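Local coordinates for syndapin (Drosophila melanogaster, PDB 3I2W), which probably takes part in endocytosis and the internalisation of plasma membrane proteins, with a phospholipid-binding F-BAR domain that forms a homodimer, at residues Y41-S44 and L45-S49; W271-H275 and G276-A280. One frame throughout, in Å; residues are numbered along the deposited sequence.

From the N terminus, the chain of this F-BAR domain soon enters the long helix 11-58, and contact 1 joins residues 41-44 to 45-49 within it, one turn to the next. The helices between follow, and only then comes contact 2, where 271-275 late in helix 264-275 meets 276-280 in the following loop. Both are local and close no long loop; they stand in series, neither nesting nor crossing. The centres of contact 1 and contact 2 are about 39 Å apart. The nearest atoms of contact 1 and contact 2 are about 22 Å apart, without touching. What they share is the dimer: contact 1 presents Tyr41 to the second subunit, and contact 2 meets that subunit through its ring side chains and backbone carbonyls.

Contact 1: Y41-S44 and L45-S49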
loop_
_atom_site.group_PDB
_atom_site.type_symbol
_atom_site.label_atom_id
_atom_site.label_comp_id
_atom_site.label_asym_id
_atom_site.label_seq_id
_atom_site.Cartn_x
_atom_site.Cartn_y
_atom_site.Cartn_z
ATOM N N TYR B 41 -5.719 -0.667 -1.524
ATOM C CA TYR B 41 -5.482 0.492 -2.314
ATOM C C TYR B 41 -6.488 0.378 -3.436
ATOM O O TYR B 41 -7.215 1.313 -3.724
ATOM C CB TYR B 41 -4.027 0.478 -2.829
ATOM C CG TYR B 41 -3.586 1.494 -3.918
ATOM C CD1 TYR B 41 -3.962 2.838 -3.885
ATOM C CD2 TYR B 41 -2.755 1.100 -4.943
ATOM C CE1 TYR B 41 -3.553 3.748 -4.878
ATOM C CE2 TYR B 41 -2.317 2.005 -5.942
ATOM C CZ TYR B 41 -2.737 3.318 -5.905
ATOM O OH TYR B 41 -2.267 4.201 -6.854
ATOM N N ALA B 42 -6.529 -0.794 -4.056
ATOM C CA ALA B 42 -7.400 -1.071 -5.196
ATOM C C ALA B 42 -8.847 -0.886 -4.774
ATOM O O ALA B 42 -9.659 -0.300 -5.444
ATOM C CB ALA B 42 -7.167 -2.489 -5.681
ATOM N N LYS B 43 -9.161 -1.407 -3.615
ATOM C CA LYS B 43 -10.475 -1.248 -3.131
ATOM C C LYS B 43 -10.772 0.300 -2.993
ATOM O O LYS B 43 -11.838 0.742 -3.374
ATOM C CB LYS B 43 -10.591 -2.101 -1.867
ATOM C CG LYS B 43 -11.882 -2.035 -1.111
ATOM C CD LYS B 43 -12.802 -3.219 -1.466
ATOM C CE LYS B 43 -14.287 -2.932 -1.030
ATOM N NZ LYS B 43 -15.098 -2.220 -2.148
ATOM N N SER B 44 -9.842 1.115 -2.508
ATOM C CA SER B 44 -10.108 2.548 -2.342
ATOM C C SER B 44 -10.323 3.242 -3.650
ATOM O O SER B 44 -11.196 4.108 -3.784
ATOM C CB SER B 44 -8.974 3.284 -1.661
ATOM O OG SER B 44 -8.977 2.998 -0.293
ATOM N N LEU B 45 -9.492 2.877 -4.600
ATOM C CA LEU B 45 -9.569 3.395 -5.910
ATOM C C LEU B 45 -10.930 3.123 -6.513
ATOM O O LEU B 45 -11.466 3.940 -7.222
ATOM C CB LEU B 45 -8.479 2.760 -6.794
ATOM C CG LEU B 45 -7.081 3.302 -6.573
ATOM C CD1 LEU B 45 -6.114 2.503 -7.347
ATOM C CD2 LEU B 45 -6.943 4.747 -6.932
ATOM N N ARG B 46 -11.444 1.944 -6.330
ATOM C CA ARG B 46 -12.648 1.588 -6.984
ATOM C C ARG B 46 -13.827 2.367 -6.320
ATOM O O ARG B 46 -14.754 2.827 -6.969
ATOM C CB ARG B 46 -12.811 0.087 -6.874
ATOM C CG ARG B 46 -12.223 -0.626 -8.053
ATOM C CD ARG B 46 -12.182 -2.143 -7.784
ATOM N NE ARG B 46 -11.208 -2.865 -8.624
ATOM C CZ ARG B 46 -11.084 -4.197 -8.702
ATOM N NH1 ARG B 46 -11.843 -5.015 -7.974
ATOM N NH2 ARG B 46 -10.190 -4.714 -9.514
ATOM N N THR B 47 -13.774 2.518 -5.009
ATOM C CA THR B 47 -14.808 3.215 -4.322
ATOM C C THR B 47 -14.847 4.637 -4.876
ATOM O O THR B 47 -15.901 5.175 -5.118
ATOM C CB THR B 47 -14.455 3.186 -2.850
ATOM O OG1 THR B 47 -14.295 1.826 -2.523
ATOM C CG2 THR B 47 -15.518 3.770 -1.976
ATOM N N TRP B 48 -13.670 5.199 -5.094
ATOM C CA TRP B 48 -13.518 6.547 -5.496
ATOM C C TRP B 48 -14.092 6.704 -6.863
ATOM O O TRP B 48 -14.871 7.611 -7.139
ATOM C CB TRP B 48 -12.031 6.850 -5.545
ATOM C CG TRP B 48 -11.660 8.193 -6.020
ATOM C CD1 TRP B 48 -11.759 9.336 -5.339
ATOM C CD2 TRP B 48 -11.048 8.515 -7.264
ATOM N NE1 TRP B 48 -11.260 10.390 -6.088
ATOM C CE2 TRP B 48 -10.803 9.887 -7.271
ATOM C CE3 TRP B 48 -10.653 7.766 -8.358
ATOM C CZ2 TRP B 48 -10.214 10.529 -8.329
ATOM C CZ3 TRP B 48 -10.051 8.411 -9.410
ATOM C CH2 TRP B 48 -9.843 9.775 -9.389
ATOM N N SER B 49 -13.675 5.824 -7.742
ATOM C CA SER B 49 -14.126 5.868 -9.055
ATOM C C SER B 49 -15.644 5.654 -9.154
ATOM O O SER B 49 -16.269 6.155 -10.051
ATOM C CB SER B 49 -13.417 4.794 -9.780
ATOM O OG SER B 49 -14.103 4.604 -10.982
#
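Tyr41 and Leu45 pair one turn apart on helix 11-58 of the F-BAR domain, the leucine methyl CD1 lying over one face of the phenol ring. This CH-pi contact puts Leu45 CD1 3.8 Å from the Tyr41 ring centroid, displaced a little toward the rim. Tyr41 CG points away from its own N (chi1 169°), which carries the ring alongside the helix to where Leu45 CD1 reaches its face. At the dimer interface Tyr41 OH bonds Glu38 of the second subunit, and its ring stacks on Tyr41 of that chain. Replacing Tyr41 by an alanine would probably leave Leu45 CD1 without its aromatic face and Glu38 of the second subunit without its hydroxyl partner. Arg46 runs extended, CB lying 3.5 Å from Ala42 O, and turns its guanidinium to Asp81 in a salt bridge, while NE makes a hydrogen bond to the hydroxyl of Ser80; both partners lie on helix 63-105. Lys43 O is gripped twice by Thr47: N comes from one face of the carbonyl plane at 3.1 Å, and from the opposite face OG1 donates to Lys43 O at 2.8 Å.

Contact 2: W271-H275 and G276-A280; sequences WSNNH and GINMA
Asn278 is tied to Ser272 and Asn273 by its backbone N-H and its side-chain amide. Its N donates to Ser272 OG at 2.9 Å, and a weak bond runs from the same N to Ser272 O. A chi1 of 177° turns Ser272 OG away from its N, toward the loop. Beside this, Asn278 ND2 donates to Asn273 OD1 at 3.0 Å and 166°; the acceptor lies in the plane of the Asn278 amide, but ND2 stands above the plane of the Asn273 carbonyl. These two side chains run alongside each other and point the same way, their amide planes turned 59° apart. A water donates to Asn273 O and also lies close to Asn278 O. These bonds hold residues 276-279 back against the end part of helix 264-275, in the C-terminal arm of the F-BAR domain, which lies across the second subunit of the dimer. Gly276 N also donates to Ser272 O at 3.0 Å, from above the plane of that carbonyl. Ile277 CG1 touches Ser272 OG at 3.5 Å. Met279, a selenomethionine bent at chi3, lies along the helix backbone: CG is 3.4 Å from Asn273 O and CE 3.4 Å from Asn274 O. Further out, the His275 ring edges CD2 over a face of the Trp271 indole, while ND1 bonds Arg12 of the second subunit. Arg16 of that subunit makes a cation-pi contact with Trp271, and Phe4 of the second subunit packs on Ile277 and Met279.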
loop_
_atom_site.group_PDB
_atom_site.type_symbol
_atom_site.label_atom_id
_atom_site.label_comp_id
_atom_site.label_asym_id
_atom_site.label_seq_id
_atom_site.Cartn_x
_atom_site.Cartn_y
_atom_site.Cartn_z
ATOM N N TRP B 271 -23.723 22.465 -27.754
ATOM C CA TRP B 271 -24.418 23.208 -26.692
ATOM C C TRP B 271 -25.431 24.164 -27.275
ATOM O O TRP B 271 -26.532 24.279 -26.765
ATOM C CB TRP B 271 -23.463 23.962 -25.789
ATOM C CG TRP B 271 -24.199 24.810 -24.785
ATOM C CD1 TRP B 271 -24.566 26.095 -24.935
ATOM C CD2 TRP B 271 -24.647 24.418 -23.480
ATOM N NE1 TRP B 271 -25.225 26.526 -23.826
ATOM C CE2 TRP B 271 -25.268 25.516 -22.912
ATOM C CE3 TRP B 271 -24.549 23.244 -22.728
ATOM C CZ2 TRP B 271 -25.805 25.480 -21.635
ATOM C CZ3 TRP B 271 -25.099 23.200 -21.455
ATOM C CH2 TRP B 271 -25.725 24.291 -20.934
ATOM N N SER B 272 -25.023 24.821 -28.362
ATOM C CA SER B 272 -25.846 25.654 -29.139
ATOM C C SER B 272 -26.974 24.846 -29.672
ATOM O O SER B 272 -28.087 25.364 -29.760
ATOM C CB SER B 272 -25.076 26.198 -30.315
ATOM O OG SER B 272 -25.966 26.976 -31.112
ATOM N N ASN B 273 -26.718 23.598 -30.055
ATOM C CA ASN B 273 -27.773 22.816 -30.696
ATOM C C ASN B 273 -28.879 22.551 -29.779
ATOM O O ASN B 273 -30.037 22.565 -30.204
ATOM C CB ASN B 273 -27.285 21.521 -31.307
ATOM C CG ASN B 273 -26.388 21.788 -32.424
ATOM O OD1 ASN B 273 -26.399 22.916 -32.960
ATOM N ND2 ASN B 273 -25.540 20.830 -32.761
ATOM N N ASN B 274 -28.515 22.348 -28.518
ATOM C CA ASN B 274 -29.476 21.969 -27.498
ATOM C C ASN B 274 -29.887 23.052 -26.601
ATOM O O ASN B 274 -30.877 22.889 -25.938
ATOM C CB ASN B 274 -28.920 20.892 -26.589
ATOM C CG ASN B 274 -28.728 19.590 -27.298
ATOM O OD1 ASN B 274 -27.655 19.319 -27.813
ATOM N ND2 ASN B 274 -29.761 18.782 -27.336
ATOM N N HIS B 275 -29.132 24.127 -26.512
ATOM C CA HIS B 275 -29.474 25.115 -25.541
ATOM C C HIS B 275 -29.365 26.499 -25.992
ATOM O O HIS B 275 -29.623 27.382 -25.185
ATOM C CB HIS B 275 -28.614 25.024 -24.260
ATOM C CG HIS B 275 -28.760 23.737 -23.546
ATOM N ND1 HIS B 275 -29.893 23.404 -22.849
ATOM C CD2 HIS B 275 -27.946 22.658 -23.495
ATOM C CE1 HIS B 275 -29.760 22.184 -22.364
ATOM N NE2 HIS B 275 -28.590 21.703 -22.755
ATOM N N GLY B 276 -28.988 26.747 -27.232
ATOM C CA GLY B 276 -28.599 28.112 -27.636
ATOM C C GLY B 276 -29.095 28.401 -28.999
ATOM O O GLY B 276 -30.120 27.886 -29.402
ATOM N N ILE B 277 -28.357 29.195 -29.757
ATOM C CA ILE B 277 -28.926 29.709 -31.019
ATOM C C ILE B 277 -29.244 28.725 -32.116
ATOM O O ILE B 277 -30.077 29.007 -32.934
ATOM C CB ILE B 277 -28.109 30.802 -31.588
ATOM C CG1 ILE B 277 -26.699 30.336 -31.868
ATOM C CG2 ILE B 277 -28.111 32.010 -30.632
ATOM C CD1 ILE B 277 -25.843 31.457 -32.533
ATOM N N ASN B 278 -28.633 27.552 -32.172
ATOM C CA ASN B 278 -29.037 26.690 -33.252
ATOM C C ASN B 278 -30.255 25.848 -32.894
ATOM O O ASN B 278 -30.338 24.678 -33.265
ATOM C CB ASN B 278 -27.871 25.888 -33.768
ATOM C CG ASN B 278 -28.128 25.298 -35.153
ATOM O OD1 ASN B 278 -28.676 25.960 -36.005
ATOM N ND2 ASN B 278 -27.718 24.036 -35.379
HETATM N N MSE B 279 -31.212 26.413 -32.175
HETATM C CA MSE B 279 -32.489 25.712 -31.981
HETATM C C MSE B 279 -33.568 26.378 -32.809
HETATM O O MSE B 279 -33.485 27.584 -33.128
HETATM C CB MSE B 279 -32.929 25.757 -30.539
HETATM C CG MSE B 279 -31.846 25.336 -29.571
HETATM SE SE MSE B 279 -32.527 25.399 -27.751
HETATM C CE MSE B 279 -33.603 23.733 -27.756
ATOM N N ALA B 280 -34.600 25.616 -33.146
ATOM C CA ALA B 280 -35.685 26.169 -33.917
ATOM C C ALA B 280 -36.514 27.156 -33.083
ATOM O O ALA B 280 -36.594 27.033 -31.880
ATOM C CB ALA B 280 -36.515 25.080 -34.413
HETATM O O HOH W 1 -30.729 22.258 -33.072
#